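Local coordinates for protein putative glutathione S-transferase (Corynebacterium glutamicum, PDB 3M1G) that probably acts as a glutathione transferase of the ECM4-like subfamily, joining glutathione to electrophilic substrates, at residues A[252-264]-A[295-309]. Numbering follows the deposited sequence.
Sequences LVRFDAVYHGHFK and FTEIKQHYYITHAEI
In the helical C-terminal domain of this glutathione S-transferase, Tyr259 and Tyr302 meet beside the predicted active site. Both are predicted to lower the pKa of the predicted nucleophile Cys70. The edge of the Tyr259 ring points at the face of Tyr302 in an offset edge-to-face pair, with the planes at 89°. Their OH atoms lie 3.3 Å apart. Tyr302 OH is also hydrogen-bonded to Tyr201 OH, of the predicted proton donor/acceptor. Tyr302 in turn directs its edge at the face of Phe263, with Phe263 CZ 3.8 Å from Tyr302 CE2.

Val258 is a knob in the hole formed by Ile298, Lys299, Tyr302 and Tyr303. Its CG1, anti to the backbone N (chi1 171°), comes within 3.5 Å of Tyr302 CG, while CG2 turns to Ile298. The extended chain of Arg254 crosses Ile298, whose CD1 covers one face of the guanidinium.

His262 directs its ring edge at the face of Tyr303. Its NE2 and His306 ND1 share a nearly straight hydrogen bond of 3.1 Å. Farther out, Arg254 NH1 bonds Pro250 O and His74 ND1, Arg254 NE bonds Ala69 O, and His306 NE2 is hydrogen-bonded to Asp99 OD2. A water joins Tyr303 OH, at 3.1 Å, to Gly261 N and Asp256 O.

The axes of the short segments 255-259 and 295-305 run roughly parallel, at 25°, and approach to 9.5 Å. Pro71 of helix 71-83 packs on Arg254, Tyr259 and Tyr302, Val200 of helix 199-204 touches Tyr259, and helix 274-284 lies against Val253.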
loop_
_atom_site.group_PDB
_atom_site.type_symbol
_atom_site.label_atom_id
_atom_site.label_comp_id
_atom_site.label_asym_id
_atom_site.label_seq_id
_atom_site.Cartn_x
_atom_site.Cartn_y
_atom_site.Cartn_z
ATOM N N LEU A 252 10.241 -8.686 6.303
ATOM C CA LEU A 252 9.218 -7.891 6.994
ATOM C C LEU A 252 9.549 -6.400 7.042
ATOM O O LEU A 252 8.657 -5.566 6.839
ATOM C CB LEU A 252 8.939 -8.401 8.403
ATOM C CG LEU A 252 8.317 -9.782 8.555
ATOM C CD1 LEU A 252 8.123 -10.091 10.067
ATOM C CD2 LEU A 252 7.004 -9.964 7.770
ATOM N N VAL A 253 10.822 -6.074 7.251
ATOM C CA VAL A 253 11.252 -4.689 7.359
ATOM C C VAL A 253 11.207 -3.914 6.027
ATOM O O VAL A 253 11.154 -2.677 6.020
ATOM C CB VAL A 253 12.619 -4.590 8.026
ATOM C CG1 VAL A 253 13.773 -4.857 7.016
ATOM C CG2 VAL A 253 12.759 -3.250 8.745
ATOM N N ARG A 254 11.180 -4.642 4.917
ATOM C CA ARG A 254 11.064 -4.082 3.601
ATOM C C ARG A 254 9.625 -4.153 3.079
ATOM O O ARG A 254 9.331 -3.701 1.966
ATOM C CB ARG A 254 11.983 -4.831 2.616
ATOM C CG ARG A 254 13.464 -4.581 2.826
ATOM C CD ARG A 254 14.348 -5.599 2.103
ATOM N NE ARG A 254 15.740 -5.185 2.242
ATOM C CZ ARG A 254 16.456 -5.318 3.367
ATOM N NH1 ARG A 254 15.930 -5.902 4.417
ATOM N NH2 ARG A 254 17.705 -4.859 3.432
ATOM N N PHE A 255 8.737 -4.737 3.849
ATOM C CA PHE A 255 7.395 -5.022 3.336
ATOM C C PHE A 255 6.519 -3.795 3.069
ATOM O O PHE A 255 6.140 -3.538 1.917
ATOM C CB PHE A 255 6.658 -6.018 4.216
ATOM C CG PHE A 255 5.497 -6.656 3.528
ATOM C CD1 PHE A 255 4.251 -6.044 3.535
ATOM C CD2 PHE A 255 5.646 -7.839 2.881
ATOM C CE1 PHE A 255 3.163 -6.631 2.911
ATOM C CE2 PHE A 255 4.575 -8.451 2.247
ATOM C CZ PHE A 255 3.299 -7.828 2.283
ATOM N N ASP A 256 6.200 -3.034 4.101
ATOM C CA ASP A 256 5.367 -1.861 3.882
ATOM C C ASP A 256 6.077 -0.844 2.990
ATOM O O ASP A 256 5.430 -0.193 2.126
ATOM C CB ASP A 256 4.923 -1.220 5.209
ATOM C CG ASP A 256 3.919 -2.091 5.985
ATOM O OD1 ASP A 256 3.448 -3.102 5.414
ATOM O OD2 ASP A 256 3.619 -1.764 7.168
ATOM N N ALA A 257 7.396 -0.729 3.144
ATOM C CA ALA A 257 8.183 0.241 2.376
ATOM C C ALA A 257 8.260 -0.050 0.868
ATOM O O ALA A 257 8.308 0.887 0.059
ATOM C CB ALA A 257 9.622 0.383 2.958
ATOM N N VAL A 258 8.295 -1.328 0.489
ATOM C CA VAL A 258 8.549 -1.724 -0.903
ATOM C C VAL A 258 7.617 -2.820 -1.413
ATOM O O VAL A 258 6.902 -2.637 -2.383
ATOM C CB VAL A 258 10.003 -2.215 -1.127
ATOM C CG1 VAL A 258 10.128 -2.807 -2.543
ATOM C CG2 VAL A 258 11.000 -1.067 -0.923
ATOM N N TYR A 259 7.607 -3.962 -0.766
ATOM C CA TYR A 259 6.905 -5.126 -1.327
ATOM C C TYR A 259 5.403 -4.922 -1.426
ATOM O O TYR A 259 4.758 -5.396 -2.357
ATOM C CB TYR A 259 7.176 -6.376 -0.498
ATOM C CG TYR A 259 8.667 -6.769 -0.359
ATOM C CD1 TYR A 259 9.571 -6.602 -1.403
ATOM C CD2 TYR A 259 9.152 -7.303 0.839
ATOM C CE1 TYR A 259 10.915 -6.988 -1.263
ATOM C CE2 TYR A 259 10.469 -7.675 0.988
ATOM C CZ TYR A 259 11.345 -7.534 -0.066
ATOM O OH TYR A 259 12.642 -7.922 0.064
ATOM N N HIS A 260 4.842 -4.242 -0.450
ATOM C CA HIS A 260 3.393 -3.943 -0.406
ATOM C C HIS A 260 2.879 -3.347 -1.713
ATOM O O HIS A 260 1.900 -3.841 -2.267
ATOM C CB HIS A 260 3.088 -3.014 0.796
ATOM C CG HIS A 260 1.629 -2.722 0.985
ATOM N ND1 HIS A 260 0.973 -1.750 0.251
ATOM C CD2 HIS A 260 0.686 -3.310 1.769
ATOM C CE1 HIS A 260 -0.326 -1.776 0.556
ATOM N NE2 HIS A 260 -0.517 -2.676 1.520
ATOM N N GLY A 261 3.517 -2.271 -2.184
ATOM C CA GLY A 261 3.139 -1.602 -3.428
ATOM C C GLY A 261 3.929 -2.049 -4.676
ATOM O O GLY A 261 3.353 -2.561 -5.633
ATOM N N HIS A 262 5.246 -1.856 -4.644
ATOM C CA HIS A 262 6.138 -2.175 -5.766
ATOM C C HIS A 262 5.963 -3.607 -6.276
ATOM O O HIS A 262 5.863 -3.807 -7.479
ATOM C CB HIS A 262 7.588 -1.924 -5.337
ATOM C CG HIS A 262 8.600 -2.087 -6.430
ATOM N ND1 HIS A 262 8.614 -1.301 -7.565
ATOM C CD2 HIS A 262 9.676 -2.918 -6.528
ATOM C CE1 HIS A 262 9.652 -1.642 -8.317
ATOM N NE2 HIS A 262 10.315 -2.621 -7.709
ATOM N N PHE A 263 5.893 -4.578 -5.363
ATOM C CA PHE A 263 5.678 -6.000 -5.716
ATOM C C PHE A 263 4.215 -6.457 -5.609
ATOM O O PHE A 263 3.924 -7.666 -5.724
ATOM C CB PHE A 263 6.561 -6.907 -4.830
ATOM C CG PHE A 263 8.038 -6.917 -5.197
ATOM C CD1 PHE A 263 8.518 -6.259 -6.314
ATOM C CD2 PHE A 263 8.916 -7.690 -4.480
ATOM C CE1 PHE A 263 9.871 -6.343 -6.682
ATOM C CE2 PHE A 263 10.293 -7.768 -4.852
ATOM C CZ PHE A 263 10.750 -7.069 -5.938
ATOM N N LYS A 264 3.301 -5.508 -5.386
ATOM C CA LYS A 264 1.852 -5.779 -5.368
ATOM C C LYS A 264 1.464 -6.848 -4.355
ATOM O O LYS A 264 0.487 -7.552 -4.548
ATOM C CB LYS A 264 1.375 -6.166 -6.770
ATOM C CG LYS A 264 1.686 -5.103 -7.865
ATOM C CD LYS A 264 1.003 -5.436 -9.191
ATOM C CE LYS A 264 1.133 -4.304 -10.222
ATOM N NZ LYS A 264 2.522 -4.102 -10.740
ATOM N N PHE A 295 16.448 2.726 5.247
ATOM C CA PHE A 295 15.186 2.727 4.500
ATOM C C PHE A 295 15.299 3.468 3.169
ATOM O O PHE A 295 14.664 3.075 2.192
ATOM C CB PHE A 295 14.054 3.301 5.337
ATOM C CG PHE A 295 13.591 2.392 6.438
ATOM C CD1 PHE A 295 12.853 1.272 6.153
ATOM C CD2 PHE A 295 13.876 2.681 7.764
ATOM C CE1 PHE A 295 12.399 0.455 7.163
ATOM C CE2 PHE A 295 13.445 1.883 8.766
ATOM C CZ PHE A 295 12.688 0.751 8.469
ATOM N N THR A 296 16.133 4.503 3.118
ATOM C CA THR A 296 16.348 5.248 1.872
ATOM C C THR A 296 17.000 4.397 0.808
ATOM O O THR A 296 16.551 4.398 -0.324
ATOM C CB THR A 296 17.165 6.527 2.109
ATOM O OG1 THR A 296 16.444 7.354 3.021
ATOM C CG2 THR A 296 17.418 7.313 0.796
ATOM N N GLU A 297 18.054 3.651 1.168
ATOM C CA GLU A 297 18.737 2.827 0.178
ATOM C C GLU A 297 17.887 1.649 -0.208
ATOM O O GLU A 297 17.910 1.232 -1.360
ATOM C CB GLU A 297 20.120 2.364 0.668
ATOM C CG GLU A 297 21.077 3.537 0.699
ATOM C CD GLU A 297 22.539 3.182 0.814
ATOM O OE1 GLU A 297 22.890 1.994 0.745
ATOM O OE2 GLU A 297 23.350 4.133 0.937
ATOM N N ILE A 298 17.129 1.106 0.721
ATOM C CA ILE A 298 16.165 0.040 0.365
ATOM C C ILE A 298 15.174 0.563 -0.714
ATOM O O ILE A 298 15.087 -0.014 -1.808
ATOM C CB ILE A 298 15.421 -0.473 1.622
ATOM C CG1 ILE A 298 16.372 -1.276 2.524
ATOM C CG2 ILE A 298 14.136 -1.298 1.270
ATOM C CD1 ILE A 298 15.831 -1.493 3.941
ATOM N N LYS A 299 14.479 1.668 -0.433
ATOM C CA LYS A 299 13.442 2.179 -1.364
ATOM C C LYS A 299 14.021 2.642 -2.696
ATOM O O LYS A 299 13.476 2.369 -3.770
ATOM C CB LYS A 299 12.648 3.317 -0.720
ATOM C CG LYS A 299 11.777 2.888 0.473
ATOM C CD LYS A 299 11.199 4.101 1.205
ATOM C CE LYS A 299 10.106 4.828 0.395
ATOM N NZ LYS A 299 9.754 6.119 1.033
ATOM N N GLN A 300 15.153 3.351 -2.642
ATOM C CA GLN A 300 15.790 3.789 -3.872
ATOM C C GLN A 300 16.175 2.609 -4.769
ATOM O O GLN A 300 15.978 2.652 -5.999
ATOM C CB GLN A 300 17.009 4.648 -3.563
ATOM C CG GLN A 300 16.584 6.020 -3.065
ATOM C CD GLN A 300 17.775 6.910 -2.800
ATOM O OE1 GLN A 300 18.884 6.451 -2.827
ATOM N NE2 GLN A 300 17.538 8.176 -2.548
ATOM N N HIS A 301 16.696 1.544 -4.180
ATOM C CA HIS A 301 17.154 0.432 -4.996
ATOM C C HIS A 301 15.981 -0.185 -5.768
ATOM O O HIS A 301 16.024 -0.358 -6.976
ATOM C CB HIS A 301 17.822 -0.655 -4.175
ATOM C CG HIS A 301 18.054 -1.906 -4.965
ATOM N ND1 HIS A 301 19.057 -2.007 -5.906
ATOM C CD2 HIS A 301 17.360 -3.068 -5.025
ATOM C CE1 HIS A 301 18.972 -3.181 -6.508
ATOM N NE2 HIS A 301 17.952 -3.844 -5.994
ATOM N N TYR A 302 14.913 -0.487 -5.069
ATOM C CA TYR A 302 13.830 -1.228 -5.700
ATOM C C TYR A 302 13.106 -0.351 -6.716
ATOM O O TYR A 302 12.895 -0.761 -7.860
ATOM C CB TYR A 302 12.857 -1.735 -4.632
ATOM C CG TYR A 302 13.332 -2.966 -3.932
ATOM C CD1 TYR A 302 14.148 -2.875 -2.809
ATOM C CD2 TYR A 302 12.989 -4.228 -4.399
ATOM C CE1 TYR A 302 14.587 -3.998 -2.151
ATOM C CE2 TYR A 302 13.428 -5.376 -3.759
ATOM C CZ TYR A 302 14.258 -5.255 -2.635
ATOM O OH TYR A 302 14.691 -6.380 -1.953
ATOM N N TYR A 303 12.736 0.850 -6.287
ATOM C CA TYR A 303 11.851 1.721 -7.077
ATOM C C TYR A 303 12.582 2.357 -8.255
ATOM O O TYR A 303 11.942 2.664 -9.275
ATOM C CB TYR A 303 11.191 2.813 -6.210
ATOM C CG TYR A 303 10.008 2.340 -5.401
ATOM C CD1 TYR A 303 8.747 2.193 -5.991
ATOM C CD2 TYR A 303 10.131 2.015 -4.047
ATOM C CE1 TYR A 303 7.624 1.766 -5.234
ATOM C CE2 TYR A 303 9.007 1.596 -3.292
ATOM C CZ TYR A 303 7.775 1.467 -3.914
ATOM O OH TYR A 303 6.682 1.052 -3.207
ATOM N N ILE A 304 13.896 2.582 -8.132
ATOM C CA ILE A 304 14.667 3.198 -9.232
ATOM C C ILE A 304 15.230 2.142 -10.186
ATOM O O ILE A 304 15.116 2.257 -11.378
ATOM C CB ILE A 304 15.809 4.083 -8.713
ATOM C CG1 ILE A 304 15.218 5.282 -7.962
ATOM C CG2 ILE A 304 16.711 4.580 -9.877
ATOM C CD1 ILE A 304 16.289 6.152 -7.256
ATOM N N THR A 305 15.768 1.080 -9.632
ATOM C CA THR A 305 16.422 0.016 -10.397
ATOM C C THR A 305 15.503 -0.892 -11.195
ATOM O O THR A 305 15.896 -1.363 -12.246
ATOM C CB THR A 305 17.241 -0.834 -9.379
ATOM O OG1 THR A 305 18.355 -0.034 -8.994
ATOM C CG2 THR A 305 17.661 -2.187 -9.897
ATOM N N HIS A 306 14.295 -1.160 -10.698
ATOM C CA HIS A 306 13.406 -2.105 -11.363
ATOM C C HIS A 306 12.507 -1.356 -12.343
ATOM O O HIS A 306 11.267 -1.238 -12.144
ATOM C CB HIS A 306 12.569 -2.896 -10.359
ATOM C CG HIS A 306 13.370 -3.761 -9.440
ATOM N ND1 HIS A 306 12.891 -4.195 -8.222
ATOM C CD2 HIS A 306 14.629 -4.254 -9.548
ATOM C CE1 HIS A 306 13.816 -4.929 -7.626
ATOM N NE2 HIS A 306 14.877 -4.982 -8.410
ATOM N N ALA A 307 13.145 -0.859 -13.401
ATOM C CA ALA A 307 12.504 -0.053 -14.415
ATOM C C ALA A 307 11.485 -0.841 -15.251
ATOM O O ALA A 307 10.549 -0.253 -15.794
ATOM C CB ALA A 307 13.577 0.600 -15.326
ATOM N N GLU A 308 11.634 -2.157 -15.334
ATOM C CA GLU A 308 10.627 -2.988 -15.993
ATOM C C GLU A 308 9.288 -3.056 -15.221
ATOM O O GLU A 308 8.263 -3.318 -15.831
ATOM C CB GLU A 308 11.155 -4.414 -16.266
ATOM C CG GLU A 308 10.117 -5.375 -16.962
ATOM C CD GLU A 308 9.543 -4.848 -18.305
ATOM O OE1 GLU A 308 10.346 -4.912 -19.285
ATOM O OE2 GLU A 308 8.318 -4.409 -18.391
ATOM N N ILE A 309 9.307 -2.822 -13.907
ATOM C CA ILE A 309 8.104 -2.747 -13.068
ATOM C C ILE A 309 7.613 -1.302 -12.842
ATOM O O ILE A 309 6.392 -1.039 -12.855
ATOM C CB ILE A 309 8.380 -3.351 -11.687
ATOM C CG1 ILE A 309 8.759 -4.819 -11.803
ATOM C CG2 ILE A 309 7.161 -3.206 -10.757
ATOM C CD1 ILE A 309 9.041 -5.413 -10.388
HETATM O O HOH W 1 5.299 -0.277 -0.826
HETATM O O HOH W 2 6.763 3.234 -0.553
#